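Local coordinates for conserved exported protein (Bacteroides fragilis, PDB 3CLW) that is of unknown function but probably hydrolyses O-glycosyl bonds with a TIM-barrel-type domain, at residues A[136-141]-A[151-156]; A[237-242]-A[293-298]; A[269-274]-A[305-310]. All coordinates share one frame; numbering follows the deposited sequence. Where two conformers were deposited one is given.

Overall arrangement
From the N terminus, contact 1 comes first and is the most local: 136-141 and 151-156 belong to the same long loop between strand 125-128 and helix 157-173, so it folds that loop back on itself. Contacts 2 and 3 follow and cross, their segments alternating as 237-242, 269-274, 293-298 and 305-310. Contact 3 pairs neighbouring parallel strands 270-276 and 307-310, while contact 2 brings the loop after strand 226-232 onto helix 285-300, which links those two strands. The two meet where Leu238 packs on Val274 and Phe308, and Ile295 on Phe308. Contact 1 stays apart, its centre about 31 Å from that of contact 2 and 28 Å from that of contact 3.

Contact 1 of 3, residues A[136-141]-A[151-156]; sequences MTRSAS and NLQNDK
Asn151 reaches into the bend formed by 136-141, and nearly every atom of its amide has a neighbour there. From CB the chain runs with CG anti to the backbone N (chi1 -179°), which carries the amide obliquely across Thr137, whose CB lies 3.3 Å from Asn151 ND2. At the tip the two amide atoms part. Asn151 OD1 accepts the backbone N-H of Ser139 at 3.0 Å, in the carbonyl plane and on a lone pair. Asn151 ND2 gives two weak hydrogen bonds, to Ser139 OG and, at 3.0 Å, to the carbonyl O of Ser141. One side chain thus joins three points of the bend, which probably limits rotation of its amide, although two of the three bonds are weak; Ser139 OG is also bonded to Val143 O. Farther along, Gln153 N donates an almost straight bond to Met136 O (3.0 Å, 164° at the hydrogen), and Leu152 CD1 rests 3.8 Å from Met136 CB. Arg138 runs past Leu152 O at the edge of its guanidinium toward a salt bridge with Asp146. Both segments belong to the loop between strand 125-128 and helix 157-173; Lys156 is the N-cap residue of that helix, and Met136 and Leu152 both pack on its Phe160.

Contact 2 of 3, residues A[237-242]-A[293-298]; sequences YLFEID and NRIHKE
The guanidinium of Arg294 lies flat on the ring of Phe239, the two planes only 6° apart and their centres separated by 4.1 Å, a stacked cation-pi pair in which an exposed arginine covers one face of a buried phenylalanine. With Arg294 CG trans to the main-chain nitrogen (chi1 -157°), the extended chain brings CD over the ring centre, 3.8 Å from the Phe239 centroid in a CH-pi contact, with CG and CB near the CE1/CZ rim; NE comes 3.6 Å from Phe239 CD1. The opposite face of the ring is met by Leu238 CB, toward the rim. Around the edge come Glu298 CG, 3.5 Å from Phe239 CE1, and the backbone N of Ile295, 3.7 Å from Phe239 CZ. Glu298 OE1 lies in the plane of the guanidinium at its edge, but that salt bridge is long; OE1 also forms a salt bridge with Lys297 NZ, its hydrogen bond weak, and the other oxygen, OE2, is bonded to His253. Beside this cation-pi stack, Leu238 CD1 meets Ile295 CD1 at 4.0 Å. The loop after strand 226-232 is thereby fastened to helix 285-300, with Leu238 and Phe239 also packing on Ile252 of helix 251-256.

Contact 3 of 3, residues A[269-274]-A[305-310]; sequences NLFNCV and NTKFWA
Strands 270-276 and 307-310 are the parallel neighbours of a beta-alpha-beta unit, joined through helix 285-300, within the TIM-barrel-type domain. Three backbone bonds pair them: Asn272 O takes the N-H of Lys307, Val274 N gives to Lys307 O at 2.9 Å, and Val274 O takes the N-H of Trp309. At the start of the pairing, where Asn272 turns the chain through an inverse gamma turn, Asn272 OD1 accepts the hydroxyl of Thr306 (OG1 to OD1 2.7 Å), the side chains crossing at about a right angle. Beyond it the face of Trp309 collects two partners. Cys273, its SG swung beside the carbonyl carbon (chi1 -179°), sets the sulfur 3.6 Å from the centroid of the Trp309 five-membered ring, over its face. Phe271 turns its edge to the six-membered ring in a T-shaped pair, planes at 70°, with Phe271 CE2 3.4 Å from Trp309 CZ2. Val274 and Phe308 point to the other side of the sheet, where both pack on Leu299 of helix 285-300. The indole NE1 is bonded to Asp20, which also forms a salt bridge with Lys307 NZ. Sulfur and phenyl edge on one indole face, together with an acid at its N-H, are consistent with an indole whose tilt and rotation are both restrained.

Contact 1 of 3, residues A[136-141]-A[151-156]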
ATOM      1  N   MET A 136     -15.800   4.648  22.452  1.00 32.80           N
ATOM      2  CA  MET A 136     -15.143   3.483  23.045  1.00 31.26           C
ATOM      3  C   MET A 136     -13.786   3.897  23.586  1.00 32.83           C
ATOM      4  O   MET A 136     -13.099   3.094  24.184  1.00 33.02           O
ATOM      5  CB  MET A 136     -14.851   2.404  21.973  1.00 30.95           C
ATOM      6  CG  MET A 136     -16.059   1.605  21.473  1.00 31.76           C
ATOM      7  SD  MET A 136     -15.621   0.055  20.627  1.00 23.22           S
ATOM      8  CE  MET A 136     -17.208  -0.182  19.970  1.00 25.74           C
ATOM      9  N   THR A 137     -13.359   5.117  23.288  1.00 33.61           N
ATOM     10  CA  THR A 137     -11.967   5.493  23.554  1.00 34.55           C
ATOM     11  C   THR A 137     -11.811   6.010  24.983  1.00 35.19           C
ATOM     12  O   THR A 137     -12.812   6.246  25.660  1.00 35.22           O
ATOM     13  CB  THR A 137     -11.495   6.560  22.573  1.00 34.65           C
ATOM     14  OG1 THR A 137     -12.287   7.736  22.753  1.00 34.57           O
ATOM     15  CG2 THR A 137     -11.620   6.062  21.124  1.00 33.09           C
ATOM     16  N   ARG A 138     -10.562   6.112  25.451  1.00 36.10           N
ATOM     17  CA  ARG A 138     -10.269   6.693  26.764  1.00 36.19           C
ATOM     18  C   ARG A 138     -10.491   8.226  26.776  1.00 36.47           C
ATOM     19  O   ARG A 138     -10.946   8.773  27.775  1.00 36.33           O
ATOM     20  CB  ARG A 138      -8.860   6.293  27.252  1.00 36.07           C
ATOM     21  CG  ARG A 138      -8.787   4.809  27.722  1.00 36.72           C
ATOM     22  CD  ARG A 138      -7.455   4.375  28.313  1.00 35.69           C
ATOM     23  NE  ARG A 138      -6.331   4.507  27.373  1.00 37.46           N
ATOM     24  CZ  ARG A 138      -5.439   5.504  27.391  1.00 36.98           C
ATOM     25  NH1 ARG A 138      -5.521   6.459  28.300  1.00 35.28           N
ATOM     26  NH2 ARG A 138      -4.444   5.544  26.509  1.00 35.71           N
ATOM     27  N   SER A 139     -10.221   8.893  25.647  1.00 35.74           N
ATOM     28  CA  SER A 139     -10.284  10.340  25.572  1.00 35.23           C
ATOM     29  C   SER A 139     -11.647  10.881  25.143  1.00 35.27           C
ATOM     30  O   SER A 139     -11.842  12.099  25.062  1.00 36.17           O
ATOM     31  CB  SER A 139      -9.160  10.874  24.687  1.00 35.02           C
ATOM     32  OG  SER A 139      -9.289  10.415  23.359  1.00 34.79           O
ATOM     33  N   ALA A 140     -12.589   9.974  24.904  1.00 35.08           N
ATOM     34  CA  ALA A 140     -13.892  10.282  24.288  1.00 35.58           C
ATOM     35  C   ALA A 140     -13.761  10.984  22.907  1.00 36.01           C
ATOM     36  O   ALA A 140     -14.588  11.831  22.532  1.00 36.13           O
ATOM     37  CB  ALA A 140     -14.776  11.085  25.235  1.00 34.97           C
ATOM     38  N   SER A 141     -12.727  10.611  22.163  1.00 35.24           N
ATOM     39  CA  SER A 141     -12.419  11.251  20.914  1.00 35.00           C
ATOM     40  C   SER A 141     -11.468  10.352  20.109  1.00 34.85           C
ATOM     41  O   SER A 141     -10.766   9.507  20.658  1.00 33.35           O
ATOM     42  CB  SER A 141     -11.798  12.619  21.176  1.00 35.35           C
ATOM     43  OG  SER A 141     -11.234  13.144  19.999  1.00 37.17           O
ATOM     44  N   ASN A 151      -5.625   4.132  22.851  1.00 36.45           N
ATOM     45  CA  ASN A 151      -6.763   4.964  23.225  1.00 36.98           C
ATOM     46  C   ASN A 151      -8.085   4.180  23.030  1.00 36.79           C
ATOM     47  O   ASN A 151      -8.894   4.491  22.136  1.00 37.41           O
ATOM     48  CB  ASN A 151      -6.756   6.292  22.445  1.00 36.67           C
ATOM     49  CG  ASN A 151      -7.910   7.212  22.824  1.00 37.95           C
ATOM     50  OD1 ASN A 151      -8.256   7.351  24.008  1.00 40.71           O
ATOM     51  ND2 ASN A 151      -8.515   7.860  21.815  1.00 39.91           N
ATOM     52  N   LEU A 152      -8.248   3.145  23.842  1.00 36.38           N
ATOM     53  CA  LEU A 152      -9.408   2.252  23.819  1.00 36.67           C
ATOM     54  C   LEU A 152      -9.618   1.730  25.230  1.00 37.67           C
ATOM     55  O   LEU A 152      -8.678   1.373  25.915  1.00 38.06           O
ATOM     56  CB  LEU A 152      -9.210   1.082  22.834  1.00 36.48           C
ATOM     57  CG  LEU A 152     -10.281  -0.007  22.781  1.00 35.14           C
ATOM     58  CD1 LEU A 152     -11.589   0.502  22.189  1.00 34.35           C
ATOM     59  CD2 LEU A 152      -9.796  -1.184  21.990  1.00 35.88           C
ATOM     60  N   GLN A 153     -10.860   1.724  25.680  1.00 38.88           N
ATOM     61  CA  GLN A 153     -11.124   1.296  27.028  1.00 39.76           C
ATOM     62  C   GLN A 153     -10.836  -0.196  27.203  1.00 40.88           C
ATOM     63  O   GLN A 153     -10.936  -0.987  26.244  1.00 41.04           O
ATOM     64  CB  GLN A 153     -12.538   1.699  27.422  1.00 39.61           C
ATOM     65  CG  GLN A 153     -12.635   3.184  27.570  1.00 39.27           C
ATOM     66  CD  GLN A 153     -14.013   3.641  27.943  1.00 42.01           C
ATOM     67  OE1 GLN A 153     -15.013   3.086  27.487  1.00 41.57           O
ATOM     68  NE2 GLN A 153     -14.080   4.657  28.798  1.00 41.80           N
ATOM     69  N   ASN A 154     -10.441  -0.561  28.422  1.00 41.90           N
ATOM     70  CA  ASN A 154      -9.911  -1.895  28.739  1.00 42.97           C
ATOM     71  C   ASN A 154     -10.854  -3.042  28.479  1.00 41.94           C
ATOM     72  O   ASN A 154     -10.414  -4.167  28.287  1.00 42.93           O
ATOM     73  CB  ASN A 154      -9.509  -1.960  30.225  1.00 44.59           C
ATOM     74  CG  ASN A 154      -8.043  -1.853  30.418  1.00 50.28           C
ATOM     75  OD1 ASN A 154      -7.259  -2.229  29.525  1.00 56.08           O
ATOM     76  ND2 ASN A 154      -7.628  -1.350  31.592  1.00 55.63           N
ATOM     77  N   ASP A 155     -12.144  -2.776  28.543  1.00 41.12           N
ATOM     78  CA  ASP A 155     -13.129  -3.804  28.306  1.00 40.60           C
ATOM     79  C   ASP A 155     -13.782  -3.659  26.929  1.00 39.77           C
ATOM     80  O   ASP A 155     -14.850  -4.217  26.708  1.00 39.41           O
ATOM     81  CB  ASP A 155     -14.203  -3.715  29.382  1.00 40.51           C
ATOM     82  CG  ASP A 155     -14.999  -2.423  29.301  1.00 42.06           C
ATOM     83  OD1 ASP A 155     -14.465  -1.414  28.771  1.00 42.01           O
ATOM     84  OD2 ASP A 155     -16.159  -2.419  29.758  1.00 43.31           O
ATOM     85  N   LYS A 156     -13.170  -2.887  26.031  1.00 39.37           N
ATOM     86  CA  LYS A 156     -13.757  -2.655  24.699  1.00 39.10           C
ATOM     87  C   LYS A 156     -12.959  -3.252  23.528  1.00 38.43           C
ATOM     88  O   LYS A 156     -13.209  -2.922  22.365  1.00 39.11           O
ATOM     89  CB  LYS A 156     -14.053  -1.156  24.443  1.00 39.20           C
ATOM     90  CG  LYS A 156     -14.772  -0.403  25.562  1.00 39.31           C
ATOM     91  CD  LYS A 156     -16.262  -0.713  25.658  1.00 38.23           C
ATOM     92  CE  LYS A 156     -17.017   0.429  26.372  1.00 39.82           C
ATOM     93  NZ  LYS A 156     -16.465   0.820  27.731  1.00 37.31           N
TER

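Contact 2 of 3, residues A[237-242]-A[293-298]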
ATOM      1  N   TYR A 237      10.819  -0.362  13.605  1.00 40.08           N
ATOM      2  CA  TYR A 237      10.035  -0.969  14.677  1.00 39.93           C
ATOM      3  C   TYR A 237       9.811  -2.475  14.497  1.00 39.80           C
ATOM      4  O   TYR A 237       9.259  -3.127  15.367  1.00 39.95           O
ATOM      5  CB  TYR A 237       8.720  -0.229  14.821  1.00 39.40           C
ATOM      6  CG  TYR A 237       8.899   1.163  15.358  1.00 40.07           C
ATOM      7  CD1 TYR A 237       9.036   1.390  16.740  1.00 40.44           C
ATOM      8  CD2 TYR A 237       8.941   2.266  14.499  1.00 38.32           C
ATOM      9  CE1 TYR A 237       9.206   2.679  17.230  1.00 38.92           C
ATOM     10  CE2 TYR A 237       9.099   3.537  14.988  1.00 38.80           C
ATOM     11  CZ  TYR A 237       9.242   3.746  16.350  1.00 39.15           C
ATOM     12  OH  TYR A 237       9.399   5.035  16.829  1.00 40.28           O
ATOM     13  N   LEU A 238      10.215  -3.020  13.355  1.00 39.53           N
ATOM     14  CA  LEU A 238      10.131  -4.461  13.162  1.00 39.79           C
ATOM     15  C   LEU A 238      11.220  -5.221  13.970  1.00 40.35           C
ATOM     16  O   LEU A 238      11.120  -6.434  14.174  1.00 40.39           O
ATOM     17  CB  LEU A 238      10.211  -4.813  11.678  1.00 38.79           C
ATOM     18  CG  LEU A 238       9.008  -4.353  10.814  1.00 37.37           C
ATOM     19  CD1 LEU A 238       9.146  -4.828   9.425  1.00 32.12           C
ATOM     20  CD2 LEU A 238       7.652  -4.794  11.401  1.00 32.44           C
ATOM     21  N   PHE A 239      12.233  -4.476  14.402  1.00 40.89           N
ATOM     22  CA  PHE A 239      13.333  -4.970  15.210  1.00 42.67           C
ATOM     23  C   PHE A 239      13.410  -4.143  16.500  1.00 43.52           C
ATOM     24  O   PHE A 239      12.774  -3.119  16.613  1.00 43.25           O
ATOM     25  CB  PHE A 239      14.626  -4.857  14.411  1.00 42.26           C
ATOM     26  CG  PHE A 239      14.465  -5.190  12.942  1.00 43.50           C
ATOM     27  CD1 PHE A 239      14.466  -6.513  12.502  1.00 42.99           C
ATOM     28  CD2 PHE A 239      14.317  -4.177  11.994  1.00 45.03           C
ATOM     29  CE1 PHE A 239      14.321  -6.816  11.165  1.00 42.14           C
ATOM     30  CE2 PHE A 239      14.168  -4.491  10.646  1.00 43.66           C
ATOM     31  CZ  PHE A 239      14.170  -5.811  10.241  1.00 41.06           C
ATOM     32  N   GLU A 240      14.164  -4.609  17.491  1.00 45.88           N
ATOM     33  CA  GLU A 240      14.229  -3.924  18.789  1.00 47.54           C
ATOM     34  C   GLU A 240      15.096  -2.690  18.642  1.00 47.13           C
ATOM     35  O   GLU A 240      16.183  -2.784  18.070  1.00 47.16           O
ATOM     36  CB  GLU A 240      14.805  -4.868  19.860  1.00 48.11           C
ATOM     37  CG  GLU A 240      14.645  -4.379  21.304  1.00 49.78           C
ATOM     38  CD  GLU A 240      15.125  -5.416  22.339  1.00 50.67           C
ATOM     39  OE1 GLU A 240      16.030  -6.231  22.034  1.00 56.41           O
ATOM     40  OE2 GLU A 240      14.588  -5.424  23.463  1.00 55.51           O
ATOM     41  N   ILE A 241      14.607  -1.546  19.129  1.00 46.64           N
ATOM     42  CA  ILE A 241      15.287  -0.244  18.941  1.00 47.02           C
ATOM     43  C   ILE A 241      15.504   0.630  20.197  1.00 47.44           C
ATOM     44  O   ILE A 241      16.259   1.599  20.146  1.00 48.08           O
ATOM     45  CB  ILE A 241      14.576   0.664  17.878  1.00 46.97           C
ATOM     46  CG1 ILE A 241      13.104   0.897  18.237  1.00 44.15           C
ATOM     47  CG2 ILE A 241      14.760   0.097  16.460  1.00 47.84           C
ATOM     48  CD1 ILE A 241      12.646   2.334  18.071  1.00 46.16           C
ATOM     49  N   ASP A 242      14.825   0.331  21.296  1.00 47.77           N
ATOM     50  CA  ASP A 242      15.049   1.084  22.538  1.00 48.54           C
ATOM     51  C   ASP A 242      14.933   0.200  23.796  1.00 48.30           C
ATOM     52  O   ASP A 242      14.805  -1.010  23.682  1.00 48.80           O
ATOM     53  CB  ASP A 242      14.093   2.291  22.624  1.00 47.95           C
ATOM     54  CG  ASP A 242      12.619   1.885  22.729  1.00 48.77           C
ATOM     55  OD1 ASP A 242      12.322   0.711  23.075  1.00 47.96           O
ATOM     56  OD2 ASP A 242      11.755   2.754  22.462  1.00 48.98           O
ATOM     57  N   ASN A 293      16.722  -5.954   3.427  1.00 42.16           N
ATOM     58  CA  ASN A 293      17.424  -7.247   3.566  1.00 42.81           C
ATOM     59  C   ASN A 293      17.263  -7.814   4.965  1.00 42.57           C
ATOM     60  O   ASN A 293      17.040  -8.996   5.133  1.00 43.19           O
ATOM     61  CB  ASN A 293      18.910  -7.110   3.237  1.00 43.32           C
ATOM     62  CG  ASN A 293      19.195  -7.266   1.748  1.00 43.96           C
ATOM     63  OD1 ASN A 293      18.504  -8.016   1.051  1.00 43.73           O
ATOM     64  ND2 ASN A 293      20.233  -6.578   1.263  1.00 41.24           N
ATOM     65  N   ARG A 294      17.334  -6.952   5.965  1.00 42.54           N
ATOM     66  CA  ARG A 294      17.160  -7.398   7.336  1.00 42.69           C
ATOM     67  C   ARG A 294      15.778  -8.013   7.585  1.00 43.24           C
ATOM     68  O   ARG A 294      15.660  -9.034   8.285  1.00 43.72           O
ATOM     69  CB  ARG A 294      17.420  -6.258   8.310  1.00 42.33           C
ATOM     70  CG  ARG A 294      17.801  -6.795   9.683  1.00 41.59           C
ATOM     71  CD  ARG A 294      17.993  -5.697  10.660  1.00 41.97           C
ATOM     72  NE  ARG A 294      18.034  -6.218  12.018  1.00 42.20           N
ATOM     73  CZ  ARG A 294      18.109  -5.472  13.107  1.00 42.02           C
ATOM     74  NH1 ARG A 294      18.171  -4.156  13.010  1.00 41.94           N
ATOM     75  NH2 ARG A 294      18.142  -6.057  14.301  1.00 43.37           N
ATOM     76  N   ILE A 295      14.746  -7.408   6.981  1.00 42.81           N
ATOM     77  CA  ILE A 295      13.378  -7.887   7.120  1.00 41.51           C
ATOM     78  C   ILE A 295      13.300  -9.335   6.677  1.00 41.83           C
ATOM     79  O   ILE A 295      12.831 -10.194   7.426  1.00 40.80           O
ATOM     80  CB  ILE A 295      12.348  -7.033   6.301  1.00 41.54           C
ATOM     81  CG1 ILE A 295      12.289  -5.581   6.831  1.00 40.55           C
ATOM     82  CG2 ILE A 295      10.983  -7.708   6.308  1.00 38.62           C
ATOM     83  CD1 ILE A 295      11.332  -4.677   6.047  1.00 40.61           C
ATOM     84  N   HIS A 296      13.751  -9.591   5.452  1.00 41.78           N
ATOM     85  CA  HIS A 296      13.723 -10.929   4.901  1.00 42.70           C
ATOM     86  C   HIS A 296      14.585 -11.942   5.693  1.00 43.61           C
ATOM     87  O   HIS A 296      14.165 -13.075   5.913  1.00 43.66           O
ATOM     88  CB  HIS A 296      14.148 -10.908   3.444  1.00 42.60           C
ATOM     89  CG  HIS A 296      14.039 -12.237   2.781  1.00 42.23           C
ATOM     90  ND1 HIS A 296      12.877 -12.976   2.798  1.00 41.22           N
ATOM     91  CD2 HIS A 296      14.956 -12.983   2.117  1.00 41.52           C
ATOM     92  CE1 HIS A 296      13.072 -14.112   2.149  1.00 43.41           C
ATOM     93  NE2 HIS A 296      14.329 -14.146   1.738  1.00 42.36           N
ATOM     94  N   LYS A 297      15.770 -11.515   6.124  1.00 45.00           N
ATOM     95  CA  LYS A 297      16.659 -12.359   6.927  1.00 46.27           C
ATOM     96  C   LYS A 297      15.942 -12.795   8.216  1.00 45.88           C
ATOM     97  O   LYS A 297      15.790 -13.988   8.452  1.00 46.06           O
ATOM     98  CB  LYS A 297      17.979 -11.643   7.236  1.00 46.62           C
ATOM     99  CG  LYS A 297      19.090 -12.549   7.874  1.00 50.50           C
ATOM    100  CD  LYS A 297      19.812 -11.849   9.055  1.00 54.20           C
ATOM    101  CE  LYS A 297      20.223 -10.387   8.745  1.00 56.45           C
ATOM    102  NZ  LYS A 297      20.637  -9.502   9.942  1.00 54.93           N
ATOM    103  N   GLU A 298      15.468 -11.835   9.009  1.00 46.14           N
ATOM    104  CA  GLU A 298      14.811 -12.143  10.293  1.00 46.92           C
ATOM    105  C   GLU A 298      13.479 -12.823  10.116  1.00 46.47           C
ATOM    106  O   GLU A 298      13.168 -13.764  10.827  1.00 45.12           O
ATOM    107  CB  GLU A 298      14.575 -10.901  11.155  1.00 47.28           C
ATOM    108  CG  GLU A 298      15.766  -9.999  11.379  1.00 52.13           C
ATOM    109  CD  GLU A 298      16.906 -10.666  12.061  1.00 59.17           C
ATOM    110  OE1 GLU A 298      18.030 -10.095  12.010  1.00 63.15           O
ATOM    111  OE2 GLU A 298      16.684 -11.756  12.640  1.00 61.51           O
TER

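Contact 3 of 3, residues A[269-274]-A[305-310]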
ATOM      1  N   ASN A 269      -7.198 -17.036  12.714  1.00 37.39           N
ATOM      2  CA  ASN A 269      -7.696 -16.052  11.741  1.00 36.55           C
ATOM      3  C   ASN A 269      -6.707 -14.938  11.448  1.00 36.48           C
ATOM      4  O   ASN A 269      -7.052 -13.950  10.786  1.00 35.91           O
ATOM      5  CB  ASN A 269      -9.060 -15.498  12.165  1.00 35.74           C
ATOM      6  CG  ASN A 269     -10.108 -16.565  12.217  1.00 34.95           C
ATOM      7  OD1 ASN A 269     -10.302 -17.284  11.239  1.00 32.51           O
ATOM      8  ND2 ASN A 269     -10.802 -16.677  13.348  1.00 31.83           N
ATOM      9  N   LEU A 270      -5.480 -15.111  11.947  1.00 36.46           N
ATOM     10  CA  LEU A 270      -4.382 -14.207  11.627  1.00 36.20           C
ATOM     11  C   LEU A 270      -4.006 -14.392  10.172  1.00 36.52           C
ATOM     12  O   LEU A 270      -3.835 -15.526   9.712  1.00 37.10           O
ATOM     13  CB  LEU A 270      -3.154 -14.503  12.478  1.00 35.80           C
ATOM     14  CG  LEU A 270      -1.944 -13.553  12.295  1.00 35.90           C
ATOM     15  CD1 LEU A 270      -2.096 -12.223  13.045  1.00 31.36           C
ATOM     16  CD2 LEU A 270      -0.610 -14.270  12.681  1.00 35.73           C
ATOM     17  N   PHE A 271      -3.873 -13.281   9.451  1.00 35.93           N
ATOM     18  CA  PHE A 271      -3.192 -13.310   8.179  1.00 34.94           C
ATOM     19  C   PHE A 271      -1.702 -13.441   8.459  1.00 35.31           C
ATOM     20  O   PHE A 271      -1.113 -12.576   9.135  1.00 35.08           O
ATOM     21  CB  PHE A 271      -3.484 -12.032   7.394  1.00 34.71           C
ATOM     22  CG  PHE A 271      -2.825 -11.985   6.049  1.00 34.38           C
ATOM     23  CD1 PHE A 271      -2.668 -13.153   5.280  1.00 34.06           C
ATOM     24  CD2 PHE A 271      -2.408 -10.758   5.510  1.00 37.04           C
ATOM     25  CE1 PHE A 271      -2.073 -13.095   4.017  1.00 33.62           C
ATOM     26  CE2 PHE A 271      -1.800 -10.705   4.249  1.00 32.91           C
ATOM     27  CZ  PHE A 271      -1.622 -11.879   3.523  1.00 32.65           C
ATOM     28  N   ASN A 272      -1.091 -14.508   7.932  1.00 34.66           N
ATOM     29  CA  ASN A 272       0.287 -14.835   8.255  1.00 35.24           C
ATOM     30  C   ASN A 272       1.247 -13.987   7.431  1.00 34.95           C
ATOM     31  O   ASN A 272       1.816 -14.438   6.428  1.00 35.14           O
ATOM     32  CB  ASN A 272       0.550 -16.355   8.080  1.00 35.81           C
ATOM     33  CG  ASN A 272       1.987 -16.765   8.440  1.00 35.91           C
ATOM     34  OD1 ASN A 272       2.612 -16.191   9.335  1.00 34.24           O
ATOM     35  ND2 ASN A 272       2.503 -17.764   7.731  1.00 34.91           N
ATOM     36  N   CYS A 273       1.450 -12.772   7.920  1.00 34.31           N
ATOM     37  CA  CYS A 273       2.044 -11.675   7.163  1.00 34.06           C
ATOM     38  C   CYS A 273       2.262 -10.529   8.137  1.00 33.41           C
ATOM     39  O   CYS A 273       1.428 -10.260   9.006  1.00 34.16           O
ATOM     40  CB  CYS A 273       1.090 -11.215   6.042  1.00 33.60           C
ATOM     41  SG  CYS A 273       1.701  -9.888   4.992  1.00 34.49           S
ATOM     42  N   VAL A 274       3.398  -9.864   7.999  1.00 33.47           N
ATOM     43  CA  VAL A 274       3.722  -8.658   8.769  1.00 32.49           C
ATOM     44  C   VAL A 274       3.565  -7.442   7.829  1.00 32.69           C
ATOM     45  O   VAL A 274       4.086  -7.449   6.712  1.00 32.71           O
ATOM     46  CB  VAL A 274       5.178  -8.745   9.274  1.00 32.42           C
ATOM     47  CG1 VAL A 274       5.625  -7.463   9.988  1.00 32.38           C
ATOM     48  CG2 VAL A 274       5.375  -9.953  10.155  1.00 31.99           C
ATOM     49  N   ASN A 305       6.914 -19.431   7.195  1.00 42.03           N
ATOM     50  CA  ASN A 305       6.591 -18.972   5.845  0.50 41.89           C
ATOM     51  C   ASN A 305       5.734 -17.687   5.895  1.00 41.47           C
ATOM     52  O   ASN A 305       4.813 -17.512   5.105  1.00 42.13           O
ATOM     53  CB  ASN A 305       5.896 -20.089   5.041  0.50 41.77           C
ATOM     54  CG  ASN A 305       6.074 -19.941   3.527  0.50 43.13           C
ATOM     55  OD1 ASN A 305       7.085 -19.419   3.048  0.50 45.32           O
ATOM     56  ND2 ASN A 305       5.101 -20.433   2.767  0.50 43.43           N
ATOM     57  N   THR A 306       6.048 -16.802   6.831  1.00 39.69           N
ATOM     58  CA  THR A 306       5.310 -15.565   7.016  1.00 38.71           C
ATOM     59  C   THR A 306       5.610 -14.616   5.884  1.00 38.21           C
ATOM     60  O   THR A 306       6.751 -14.431   5.515  1.00 37.77           O
ATOM     61  CB  THR A 306       5.628 -14.949   8.387  1.00 38.84           C
ATOM     62  OG1 THR A 306       5.255 -15.906   9.383  1.00 38.57           O
ATOM     63  CG2 THR A 306       4.869 -13.625   8.633  1.00 37.03           C
ATOM     64  N   LYS A 307       4.554 -14.051   5.312  1.00 38.01           N
ATOM     65  CA  LYS A 307       4.688 -13.011   4.286  1.00 37.03           C
ATOM     66  C   LYS A 307       5.071 -11.624   4.853  1.00 36.47           C
ATOM     67  O   LYS A 307       4.922 -11.336   6.046  1.00 35.30           O
ATOM     68  CB  LYS A 307       3.399 -12.918   3.470  1.00 36.92           C
ATOM     69  CG  LYS A 307       3.157 -14.079   2.511  1.00 36.99           C
ATOM     70  CD  LYS A 307       1.801 -13.970   1.906  1.00 37.54           C
ATOM     71  CE  LYS A 307       1.633 -14.986   0.801  1.00 39.52           C
ATOM     72  NZ  LYS A 307       0.307 -14.856   0.124  1.00 40.56           N
ATOM     73  N   PHE A 308       5.564 -10.773   3.959  1.00 35.94           N
ATOM     74  CA  PHE A 308       5.667  -9.355   4.240  1.00 35.48           C
ATOM     75  C   PHE A 308       4.791  -8.517   3.270  1.00 34.44           C
ATOM     76  O   PHE A 308       4.696  -8.847   2.098  1.00 34.31           O
ATOM     77  CB  PHE A 308       7.139  -8.894   4.179  1.00 35.83           C
ATOM     78  CG  PHE A 308       7.303  -7.433   4.490  1.00 34.59           C
ATOM     79  CD1 PHE A 308       7.133  -6.976   5.786  1.00 34.97           C
ATOM     80  CD2 PHE A 308       7.564  -6.530   3.477  1.00 32.08           C
ATOM     81  CE1 PHE A 308       7.258  -5.628   6.077  1.00 35.43           C
ATOM     82  CE2 PHE A 308       7.676  -5.188   3.740  1.00 34.17           C
ATOM     83  CZ  PHE A 308       7.526  -4.723   5.040  1.00 35.82           C
ATOM     84  N   TRP A 309       4.156  -7.463   3.788  1.00 33.77           N
ATOM     85  CA  TRP A 309       3.422  -6.464   2.984  1.00 32.50           C
ATOM     86  C   TRP A 309       3.951  -5.073   3.319  1.00 32.52           C
ATOM     87  O   TRP A 309       4.023  -4.667   4.506  1.00 32.22           O
ATOM     88  CB  TRP A 309       1.918  -6.484   3.284  1.00 31.84           C
ATOM     89  CG  TRP A 309       1.079  -7.507   2.544  1.00 31.51           C
ATOM     90  CD1 TRP A 309       1.520  -8.660   1.919  1.00 30.16           C
ATOM     91  CD2 TRP A 309      -0.355  -7.492   2.386  1.00 31.59           C
ATOM     92  NE1 TRP A 309       0.453  -9.334   1.374  1.00 29.80           N
ATOM     93  CE2 TRP A 309      -0.706  -8.643   1.646  1.00 29.81           C
ATOM     94  CE3 TRP A 309      -1.382  -6.596   2.788  1.00 34.11           C
ATOM     95  CZ2 TRP A 309      -2.022  -8.942   1.313  1.00 28.65           C
ATOM     96  CZ3 TRP A 309      -2.705  -6.910   2.458  1.00 29.72           C
ATOM     97  CH2 TRP A 309      -3.005  -8.065   1.719  1.00 29.92           C
ATOM     98  N   ALA A 310       4.356  -4.342   2.284  1.00 32.58           N
ATOM     99  CA  ALA A 310       4.616  -2.909   2.436  1.00 32.23           C
ATOM    100  C   ALA A 310       3.226  -2.253   2.286  1.00 32.54           C
ATOM    101  O   ALA A 310       2.578  -2.346   1.233  1.00 32.80           O
ATOM    102  CB  ALA A 310       5.655  -2.423   1.399  1.00 32.90           C
TER